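Local coordinates for EmGH1 (Erythrobacter marinus, PDB 5Z87), which probably hydrolyses beta-glucosidic bonds as a family 3 glycoside hydrolase, and may also act on xylosides and arabinofuranosides, at residues V519-M530 against A567-V578; L427-M437 against A612-N620. All blocks are in the same frame, centred on the assembly; numbering follows the deposited sequence.

Interaction 1 of 2, residues V519-M530 against A567-V578; sequences VATAQDCDVIVM and ALLALGKTTVAV
Lys573, just before strand 574-580, reaches across to the turn that follows helix 508-522. Its CB lies 3.9 Å from Asp526 O. CG then passes Cys525 O at 3.4 Å, and CD lies near that oxygen and also touches Ile528 CD1. CE comes 3.3 Å from Ala522 O. The chain bends at chi2 (125°) and again at chi4 (-51°), which curls NZ in among the carbonyls of the turn. There NZ donates to Gln523 O at 2.8 Å, from well above the carbonyl plane, and to Cys525 O at 2.9 Å, tilted from its plane. A third bond, to Ala522 O, is weak.

Beyond the lysine, strands 527-530 and 574-578 run parallel, their axes 17° apart. Four backbone hydrogen bonds join them: Ile528 N to Thr574 O, Val576 N to Ile528 O, Met530 N to Val576 O and Val578 N to Met530 O. On one face, Met530 bends at chi3 and lays CE 3.7 Å from Thr575 CG2. Its SD passes Leu568 CD1, which also meets Ile528 CG2. Leu571 CD1 presses on Ala522 CB at 3.6 Å. On the other face Val529 and Val576 lie side by side. The two beta strands and their preceding helices thus pack as in an alpha/beta sandwich. The ammonium group holds Gln523 O and Cys525 O with one donor atom, tying the turn to the neighbouring strand; its positive charge probably favours this gathering of carbonyl oxygens.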
loop_
_atom_site.group_PDB
_atom_site.type_symbol
_atom_site.label_atom_id
_atom_site.label_comp_id
_atom_site.label_asym_id
_atom_site.label_seq_id
_atom_site.Cartn_x
_atom_site.Cartn_y
_atom_site.Cartn_z
ATOM N N VAL A 519 -31.643 -22.941 -12.903
ATOM C CA VAL A 519 -32.568 -23.265 -11.818
ATOM C C VAL A 519 -33.551 -24.351 -12.258
ATOM O O VAL A 519 -33.742 -25.360 -11.567
ATOM C CB VAL A 519 -33.304 -21.998 -11.349
ATOM C CG1 VAL A 519 -34.485 -22.374 -10.458
ATOM C CG2 VAL A 519 -32.346 -21.049 -10.620
ATOM N N ALA A 520 -34.176 -24.165 -13.427
ATOM C CA ALA A 520 -35.109 -25.163 -13.957
ATOM C C ALA A 520 -34.436 -26.519 -14.135
ATOM O O ALA A 520 -34.938 -27.545 -13.657
ATOM C CB ALA A 520 -35.691 -24.679 -15.284
ATOM N N THR A 521 -33.288 -26.543 -14.820
ATOM C CA THR A 521 -32.556 -27.790 -15.024
ATOM C C THR A 521 -32.207 -28.477 -13.705
ATOM O O THR A 521 -32.087 -29.707 -13.652
ATOM C CB THR A 521 -31.288 -27.501 -15.828
ATOM O OG1 THR A 521 -31.629 -26.736 -16.991
ATOM C CG2 THR A 521 -30.582 -28.783 -16.237
ATOM N N ALA A 522 -32.040 -27.706 -12.634
ATOM C CA ALA A 522 -31.588 -28.267 -11.365
ATOM C C ALA A 522 -32.687 -28.999 -10.594
ATOM O O ALA A 522 -32.366 -29.769 -9.676
ATOM C CB ALA A 522 -30.991 -27.151 -10.496
ATOM N N GLN A 523 -33.961 -28.801 -10.962
ATOM C CA GLN A 523 -35.067 -29.322 -10.160
ATOM C C GLN A 523 -35.024 -30.841 -10.054
ATOM O O GLN A 523 -35.361 -31.404 -9.009
ATOM C CB GLN A 523 -36.398 -28.866 -10.748
ATOM C CG GLN A 523 -36.538 -27.358 -10.876
ATOM C CD GLN A 523 -36.626 -26.650 -9.530
ATOM O OE1 GLN A 523 -36.778 -27.288 -8.478
ATOM N NE2 GLN A 523 -36.514 -25.320 -9.554
ATOM N N ASP A 524 -34.597 -31.524 -11.113
ATOM C CA ASP A 524 -34.543 -32.981 -11.121
ATOM C C ASP A 524 -33.179 -33.535 -10.714
ATOM O O ASP A 524 -32.990 -34.757 -10.730
ATOM C CB ASP A 524 -34.940 -33.517 -12.504
ATOM C CG ASP A 524 -34.339 -32.710 -13.642
ATOM O OD1 ASP A 524 -33.214 -33.028 -14.083
ATOM O OD2 ASP A 524 -34.990 -31.739 -14.087
ATOM N N CYS A 525 -32.237 -32.679 -10.327
ATOM C CA CYS A 525 -30.899 -33.120 -9.959
ATOM C C CYS A 525 -30.770 -33.191 -8.444
ATOM O O CYS A 525 -31.195 -32.273 -7.737
ATOM C CB CYS A 525 -29.851 -32.178 -10.544
ATOM S SG CYS A 525 -29.944 -32.033 -12.359
ATOM N N ASP A 526 -30.195 -34.289 -7.947
ATOM C CA ASP A 526 -29.962 -34.423 -6.515
ATOM C C ASP A 526 -28.644 -33.808 -6.054
ATOM O O ASP A 526 -28.496 -33.543 -4.858
ATOM C CB ASP A 526 -30.002 -35.897 -6.089
ATOM C CG ASP A 526 -29.335 -36.809 -7.081
ATOM O OD1 ASP A 526 -29.635 -36.666 -8.280
ATOM O OD2 ASP A 526 -28.524 -37.671 -6.666
ATOM N N VAL A 527 -27.694 -33.569 -6.962
ATOM C CA VAL A 527 -26.416 -32.933 -6.648
ATOM C C VAL A 527 -26.166 -31.803 -7.642
ATOM O O VAL A 527 -26.351 -31.982 -8.854
ATOM C CB VAL A 527 -25.253 -33.941 -6.688
ATOM C CG1 VAL A 527 -23.924 -33.228 -6.481
ATOM C CG2 VAL A 527 -25.454 -35.019 -5.654
ATOM N N ILE A 528 -25.748 -30.642 -7.131
ATOM C CA ILE A 528 -25.365 -29.488 -7.940
ATOM C C ILE A 528 -23.898 -29.176 -7.660
ATOM O O ILE A 528 -23.507 -29.020 -6.496
ATOM C CB ILE A 528 -26.238 -28.260 -7.626
ATOM C CG1 ILE A 528 -27.721 -28.573 -7.805
ATOM C CG2 ILE A 528 -25.831 -27.065 -8.477
ATOM C CD1 ILE A 528 -28.590 -27.423 -7.386
ATOM N N VAL A 529 -23.087 -29.090 -8.712
ATOM C CA VAL A 529 -21.666 -28.764 -8.588
ATOM C C VAL A 529 -21.432 -27.468 -9.344
ATOM O O VAL A 529 -21.499 -27.448 -10.581
ATOM C CB VAL A 529 -20.754 -29.874 -9.120
ATOM C CG1 VAL A 529 -19.328 -29.380 -9.152
ATOM C CG2 VAL A 529 -20.859 -31.122 -8.265
ATOM N N MET A 530 -21.157 -26.387 -8.607
ATOM C CA MET A 530 -20.985 -25.064 -9.196
ATOM C C MET A 530 -19.504 -24.798 -9.460
ATOM O O MET A 530 -18.671 -24.910 -8.550
ATOM C CB MET A 530 -21.569 -23.996 -8.278
ATOM C CG MET A 530 -22.902 -24.413 -7.667
ATOM S SD MET A 530 -23.745 -23.071 -6.824
ATOM C CE MET A 530 -22.765 -22.930 -5.319
ATOM N N ALA A 567 -29.053 -18.604 -6.124
ATOM C CA ALA A 567 -30.254 -19.151 -6.749
ATOM C C ALA A 567 -30.267 -20.668 -6.668
ATOM O O ALA A 567 -31.315 -21.271 -6.413
ATOM C CB ALA A 567 -30.363 -18.696 -8.202
ATOM N N LEU A 568 -29.113 -21.303 -6.874
ATOM C CA LEU A 568 -29.038 -22.761 -6.818
ATOM C C LEU A 568 -29.077 -23.264 -5.383
ATOM O O LEU A 568 -29.667 -24.319 -5.102
ATOM C CB LEU A 568 -27.765 -23.252 -7.520
ATOM C CG LEU A 568 -27.708 -22.972 -9.029
ATOM C CD1 LEU A 568 -26.348 -23.337 -9.628
ATOM C CD2 LEU A 568 -28.836 -23.722 -9.764
ATOM N N LEU A 569 -28.446 -22.525 -4.467
ATOM C CA LEU A 569 -28.414 -22.959 -3.079
ATOM C C LEU A 569 -29.809 -22.953 -2.469
ATOM O O LEU A 569 -30.132 -23.818 -1.646
ATOM C CB LEU A 569 -27.453 -22.068 -2.283
ATOM C CG LEU A 569 -25.963 -22.339 -2.536
ATOM C CD1 LEU A 569 -25.092 -21.203 -2.023
ATOM C CD2 LEU A 569 -25.537 -23.648 -1.925
ATOM N N ALA A 570 -30.657 -22.020 -2.894
ATOM C CA ALA A 570 -31.999 -21.917 -2.335
ATOM C C ALA A 570 -32.849 -23.150 -2.632
ATOM O O ALA A 570 -33.864 -23.363 -1.963
ATOM C CB ALA A 570 -32.680 -20.656 -2.865
ATOM N N LEU A 571 -32.447 -23.967 -3.608
ATOM C CA LEU A 571 -33.171 -25.186 -3.940
ATOM C C LEU A 571 -33.028 -26.267 -2.873
ATOM O O LEU A 571 -33.816 -27.219 -2.867
ATOM C CB LEU A 571 -32.690 -25.722 -5.292
ATOM C CG LEU A 571 -32.753 -24.720 -6.450
ATOM C CD1 LEU A 571 -32.515 -25.397 -7.791
ATOM C CD2 LEU A 571 -34.069 -23.964 -6.455
ATOM N N GLY A 572 -32.043 -26.162 -1.988
ATOM C CA GLY A 572 -31.927 -27.124 -0.913
ATOM C C GLY A 572 -31.346 -28.470 -1.286
ATOM O O GLY A 572 -31.403 -29.397 -0.469
ATOM N N LYS A 573 -30.789 -28.619 -2.483
ATOM C CA LYS A 573 -30.126 -29.861 -2.844
ATOM C C LYS A 573 -28.694 -29.883 -2.311
ATOM O O LYS A 573 -28.165 -28.880 -1.827
ATOM C CB LYS A 573 -30.133 -30.048 -4.360
ATOM C CG LYS A 573 -31.515 -30.310 -4.939
ATOM C CD LYS A 573 -31.852 -29.304 -6.028
ATOM C CE LYS A 573 -33.298 -29.453 -6.494
ATOM N NZ LYS A 573 -33.616 -30.865 -6.850
ATOM N N THR A 574 -28.068 -31.058 -2.392
ATOM C CA THR A 574 -26.644 -31.185 -2.114
ATOM C C THR A 574 -25.852 -30.333 -3.100
ATOM O O THR A 574 -25.853 -30.611 -4.306
ATOM C CB THR A 574 -26.221 -32.650 -2.197
ATOM O OG1 THR A 574 -27.116 -33.434 -1.407
ATOM C CG2 THR A 574 -24.804 -32.848 -1.675
ATOM N N THR A 575 -25.190 -29.286 -2.605
ATOM C CA THR A 575 -24.512 -28.316 -3.454
ATOM C C THR A 575 -23.086 -28.096 -2.967
ATOM O O THR A 575 -22.862 -27.837 -1.782
ATOM C CB THR A 575 -25.269 -26.983 -3.482
ATOM O OG1 THR A 575 -26.621 -27.210 -3.894
ATOM C CG2 THR A 575 -24.620 -26.007 -4.460
ATOM N N VAL A 576 -22.124 -28.200 -3.886
ATOM C CA VAL A 576 -20.731 -27.878 -3.618
ATOM C C VAL A 576 -20.232 -26.933 -4.701
ATOM O O VAL A 576 -20.743 -26.900 -5.822
ATOM C CB VAL A 576 -19.839 -29.129 -3.553
ATOM C CG1 VAL A 576 -20.402 -30.112 -2.548
ATOM C CG2 VAL A 576 -19.745 -29.768 -4.914
ATOM N N ALA A 577 -19.212 -26.162 -4.354
ATOM C CA ALA A 577 -18.610 -25.226 -5.288
ATOM C C ALA A 577 -17.142 -25.582 -5.507
ATOM O O ALA A 577 -16.436 -25.982 -4.567
ATOM C CB ALA A 577 -18.763 -23.776 -4.791
ATOM N N VAL A 578 -16.711 -25.470 -6.765
ATOM C CA VAL A 578 -15.315 -25.617 -7.183
ATOM C C VAL A 578 -14.854 -24.275 -7.753
ATOM O O VAL A 578 -15.452 -23.761 -8.708
ATOM C CB VAL A 578 -15.147 -26.734 -8.227
ATOM C CG1 VAL A 578 -13.661 -26.994 -8.501
ATOM C CG2 VAL A 578 -15.821 -28.003 -7.755
#

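Interaction 2 of 2, residues L427-M437 against A612-N620. With EDO (1,2-ethanediol), chain I.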
loop_
_atom_site.group_PDB
_atom_site.type_symbol
_atom_site.label_atom_id
_atom_site.label_comp_id
_atom_site.label_asym_id
_atom_site.label_seq_id
_atom_site.Cartn_x
_atom_site.Cartn_y
_atom_site.Cartn_z
ATOM N N LEU A 427 -18.798 -33.297 1.661
ATOM C CA LEU A 427 -17.844 -34.061 0.869
ATOM C C LEU A 427 -17.139 -35.108 1.722
ATOM O O LEU A 427 -16.941 -34.917 2.923
ATOM C CB LEU A 427 -16.800 -33.135 0.237
ATOM C CG LEU A 427 -17.386 -32.109 -0.726
ATOM C CD1 LEU A 427 -16.295 -31.187 -1.232
ATOM C CD2 LEU A 427 -18.100 -32.817 -1.884
ATOM N N PRO A 428 -16.755 -36.250 1.141
ATOM C CA PRO A 428 -16.956 -36.626 -0.262
ATOM C C PRO A 428 -18.380 -37.072 -0.594
ATOM O O PRO A 428 -19.039 -37.732 0.212
ATOM C CB PRO A 428 -15.994 -37.793 -0.434
ATOM C CG PRO A 428 -15.954 -38.425 0.913
ATOM C CD PRO A 428 -16.002 -37.276 1.879
ATOM N N LEU A 429 -18.844 -36.707 -1.785
ATOM C CA LEU A 429 -19.998 -37.353 -2.381
ATOM C C LEU A 429 -19.781 -38.867 -2.463
ATOM O O LEU A 429 -18.650 -39.361 -2.493
ATOM C CB LEU A 429 -20.240 -36.793 -3.777
ATOM C CG LEU A 429 -20.250 -35.274 -3.911
ATOM C CD1 LEU A 429 -20.532 -34.888 -5.356
ATOM C CD2 LEU A 429 -21.276 -34.664 -2.978
ATOM N N GLN A 430 -20.879 -39.616 -2.491
ATOM C CA GLN A 430 -20.820 -41.064 -2.676
ATOM C C GLN A 430 -21.324 -41.399 -4.074
ATOM O O GLN A 430 -22.471 -41.085 -4.408
ATOM C CB GLN A 430 -21.634 -41.791 -1.605
ATOM C CG GLN A 430 -20.831 -42.073 -0.342
ATOM C CD GLN A 430 -21.707 -42.317 0.874
ATOM O OE1 GLN A 430 -22.875 -41.911 0.908
ATOM N NE2 GLN A 430 -21.142 -42.971 1.891
ATOM N N SER A 431 -20.462 -42.017 -4.894
ATOM C CA SER A 431 -20.804 -42.218 -6.303
ATOM C C SER A 431 -22.024 -43.119 -6.459
ATOM O O SER A 431 -22.928 -42.819 -7.248
ATOM C CB SER A 431 -19.615 -42.797 -7.073
ATOM O OG SER A 431 -19.012 -43.872 -6.377
ATOM N N SER A 432 -22.080 -44.217 -5.699
ATOM C CA SER A 432 -23.222 -45.117 -5.795
ATOM C C SER A 432 -24.525 -44.456 -5.350
ATOM O O SER A 432 -25.602 -44.910 -5.752
ATOM C CB SER A 432 -22.960 -46.382 -4.977
ATOM O OG SER A 432 -22.843 -46.076 -3.602
ATOM N N ALA A 433 -24.460 -43.383 -4.565
ATOM C CA ALA A 433 -25.656 -42.724 -4.048
ATOM C C ALA A 433 -26.134 -41.565 -4.914
ATOM O O ALA A 433 -27.141 -40.934 -4.576
ATOM C CB ALA A 433 -25.405 -42.217 -2.627
ATOM N N VAL A 434 -25.447 -41.259 -6.002
ATOM C CA VAL A 434 -25.799 -40.127 -6.848
ATOM C C VAL A 434 -26.601 -40.645 -8.028
ATOM O O VAL A 434 -26.268 -41.688 -8.603
ATOM C CB VAL A 434 -24.536 -39.374 -7.316
ATOM C CG1 VAL A 434 -24.892 -38.281 -8.321
ATOM C CG2 VAL A 434 -23.785 -38.788 -6.123
ATOM N N ARG A 435 -27.663 -39.929 -8.392
ATOM C CA ARG A 435 -28.427 -40.279 -9.579
ATOM C C ARG A 435 -28.258 -39.272 -10.708
ATOM O O ARG A 435 -27.891 -39.655 -11.822
ATOM C CB ARG A 435 -29.921 -40.444 -9.239
ATOM C CG ARG A 435 -30.838 -40.244 -10.455
ATOM C CD ARG A 435 -32.304 -40.640 -10.211
ATOM N NE ARG A 435 -33.174 -39.491 -9.935
ATOM C CZ ARG A 435 -33.406 -38.477 -10.771
ATOM N NH1 ARG A 435 -32.848 -38.440 -11.975
ATOM N NH2 ARG A 435 -34.211 -37.488 -10.401
ATOM N N LYS A 436 -28.505 -37.986 -10.465
ATOM C CA LYS A 436 -28.432 -36.985 -11.529
ATOM C C LYS A 436 -27.754 -35.727 -11.000
ATOM O O LYS A 436 -28.328 -35.007 -10.177
ATOM C CB LYS A 436 -29.817 -36.661 -12.077
ATOM C CG LYS A 436 -29.788 -35.905 -13.391
ATOM C CD LYS A 436 -31.193 -35.555 -13.862
ATOM C CE LYS A 436 -31.187 -35.092 -15.310
ATOM N NZ LYS A 436 -31.443 -33.627 -15.445
ATOM N N MET A 437 -26.550 -35.446 -11.499
ATOM C CA MET A 437 -25.747 -34.312 -11.057
ATOM C C MET A 437 -25.767 -33.208 -12.104
ATOM O O MET A 437 -25.500 -33.462 -13.284
ATOM C CB MET A 437 -24.309 -34.749 -10.785
ATOM C CG MET A 437 -23.334 -33.590 -10.675
ATOM S SD MET A 437 -21.613 -34.104 -10.755
ATOM C CE MET A 437 -21.427 -35.191 -9.353
ATOM N N ALA A 612 -12.843 -34.382 -10.035
ATOM C CA ALA A 612 -13.823 -35.446 -9.862
ATOM C C ALA A 612 -13.346 -36.465 -8.837
ATOM O O ALA A 612 -14.124 -36.921 -7.993
ATOM C CB ALA A 612 -14.109 -36.118 -11.206
ATOM N N SER A 613 -12.060 -36.810 -8.873
ATOM C CA SER A 613 -11.535 -37.777 -7.916
ATOM C C SER A 613 -11.628 -37.267 -6.479
ATOM O O SER A 613 -11.828 -38.059 -5.545
ATOM C CB SER A 613 -10.087 -38.119 -8.275
ATOM O OG SER A 613 -10.015 -38.754 -9.545
ATOM N N ILE A 614 -11.475 -35.958 -6.276
ATOM C CA ILE A 614 -11.563 -35.419 -4.926
ATOM C C ILE A 614 -13.018 -35.257 -4.516
ATOM O O ILE A 614 -13.365 -35.461 -3.348
ATOM C CB ILE A 614 -10.783 -34.096 -4.830
ATOM C CG1 ILE A 614 -9.294 -34.381 -4.700
ATOM C CG2 ILE A 614 -11.252 -33.242 -3.651
ATOM C CD1 ILE A 614 -8.435 -33.244 -5.201
ATOM N N LEU A 615 -13.896 -34.916 -5.455
ATOM C CA LEU A 615 -15.302 -34.765 -5.096
ATOM C C LEU A 615 -15.899 -36.070 -4.574
ATOM O O LEU A 615 -16.806 -36.040 -3.736
ATOM C CB LEU A 615 -16.102 -34.252 -6.288
ATOM C CG LEU A 615 -15.947 -32.755 -6.557
ATOM C CD1 LEU A 615 -16.562 -32.382 -7.892
ATOM C CD2 LEU A 615 -16.567 -31.951 -5.445
ATOM N N PHE A 616 -15.375 -37.217 -5.006
ATOM C CA PHE A 616 -15.969 -38.509 -4.685
ATOM C C PHE A 616 -15.125 -39.328 -3.713
ATOM O O PHE A 616 -15.463 -40.481 -3.428
ATOM C CB PHE A 616 -16.237 -39.292 -5.980
ATOM C CG PHE A 616 -17.487 -38.836 -6.704
ATOM C CD1 PHE A 616 -18.745 -39.179 -6.224
ATOM C CD2 PHE A 616 -17.406 -38.050 -7.841
ATOM C CE1 PHE A 616 -19.899 -38.751 -6.869
ATOM C CE2 PHE A 616 -18.555 -37.608 -8.493
ATOM C CZ PHE A 616 -19.803 -37.962 -8.006
ATOM N N GLY A 617 -14.040 -38.769 -3.197
ATOM C CA GLY A 617 -13.305 -39.419 -2.141
ATOM C C GLY A 617 -12.193 -40.334 -2.580
ATOM O O GLY A 617 -11.476 -40.854 -1.717
ATOM N N ASP A 618 -12.020 -40.566 -3.885
ATOM C CA ASP A 618 -10.892 -41.392 -4.315
ATOM C C ASP A 618 -9.567 -40.741 -3.944
ATOM O O ASP A 618 -8.594 -41.434 -3.630
ATOM C CB ASP A 618 -10.948 -41.644 -5.823
ATOM C CG ASP A 618 -12.275 -42.238 -6.277
ATOM O OD1 ASP A 618 -12.997 -42.824 -5.447
ATOM O OD2 ASP A 618 -12.603 -42.103 -7.473
ATOM N N VAL A 619 -9.513 -39.414 -3.957
ATOM C CA VAL A 619 -8.356 -38.668 -3.483
ATOM C C VAL A 619 -8.801 -37.871 -2.267
ATOM O O VAL A 619 -9.839 -37.207 -2.304
ATOM C CB VAL A 619 -7.779 -37.750 -4.578
ATOM C CG1 VAL A 619 -6.713 -36.833 -4.011
ATOM C CG2 VAL A 619 -7.196 -38.588 -5.728
ATOM N N ASN A 620 -8.044 -37.959 -1.189
ATOM C CA ASN A 620 -8.276 -37.086 -0.050
ATOM C C ASN A 620 -7.596 -35.740 -0.303
ATOM O O ASN A 620 -6.365 -35.699 -0.435
ATOM C CB ASN A 620 -7.746 -37.724 1.230
ATOM C CG ASN A 620 -8.368 -37.123 2.468
ATOM O OD1 ASN A 620 -8.982 -36.063 2.394
ATOM N ND2 ASN A 620 -8.227 -37.801 3.611
HETATM C C1 EDO I . -4.810 -40.407 0.347
HETATM O O1 EDO I . -3.818 -39.374 0.459
HETATM C C2 EDO I . -5.279 -40.530 -1.100
HETATM O O2 EDO I . -5.787 -39.259 -1.516
HETATM O O HOH W 1 -17.842 -42.429 -3.967
#
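Leu615 O, at the end of helix 607-615, accepts a hydrogen bond from Leu429 N at 2.9 Å. The bond is bent, with an angle at the hydrogen of only 130°. Leu429 CB and CG, and Pro428 CA, crowd round the same oxygen. One water makes a second link: it accepts from Ser431 N at 2.8 Å and donates to Phe616 O at 3.1 Å.

Phe616 carries most of the apolar contact. Its CB starts away from segment 427-437, but chi1 of -79° sets CG anti to the carbonyl carbon and the ring swings back. Leu429 CD1 sits over one ring face. Val434 CG2 meets the edge, in the ring plane, 4.0 Å from CE1. Met437 runs toward Phe616 from the opposite direction and, bent at chi3, brings CE obliquely to within 3.5 Å of CZ. Leu466 of helix 462-473 also touches the ring. Beside this cluster, Leu427 CD2 touches Leu615 CD2 at 4.0 Å.

Pro428, which follows a cis peptide bond, lays CB 3.5 Å from Gly617 N. Gly617 has positive phi, and its backbone lies close against Pro428 CB. An ethanediol, probably from the crystallisation liquor, accepts a bond from Asn620 N. Gly617 ends the helix in a Schellman motif, a classic C-terminal cap, here packed against the loop leading into strand 436-440.

Overall arrangement
Interactions 1 and 2 lie within the glycosyl hydrolase family 3 C-terminal domain, which precedes the fibronectin type III-like domain. Their centres are 15 Å apart. They share one mixed sheet, in which strand 527-533 sits between strands 574-580 and 436-440. Interaction 2 closes the longer loop, and both segments of interaction 1 fall within it. They meet at the start of strand 436-440. There Asp526 OD1 probably accepts a hydrogen bond from Lys436 N at 2.8 Å. Val527 touches Leu429 and Val434, and Val576 packs on Leu615. Both contacts lie away from the dithiothreitol pocket and the magnesium site at Asp713 and Ile715.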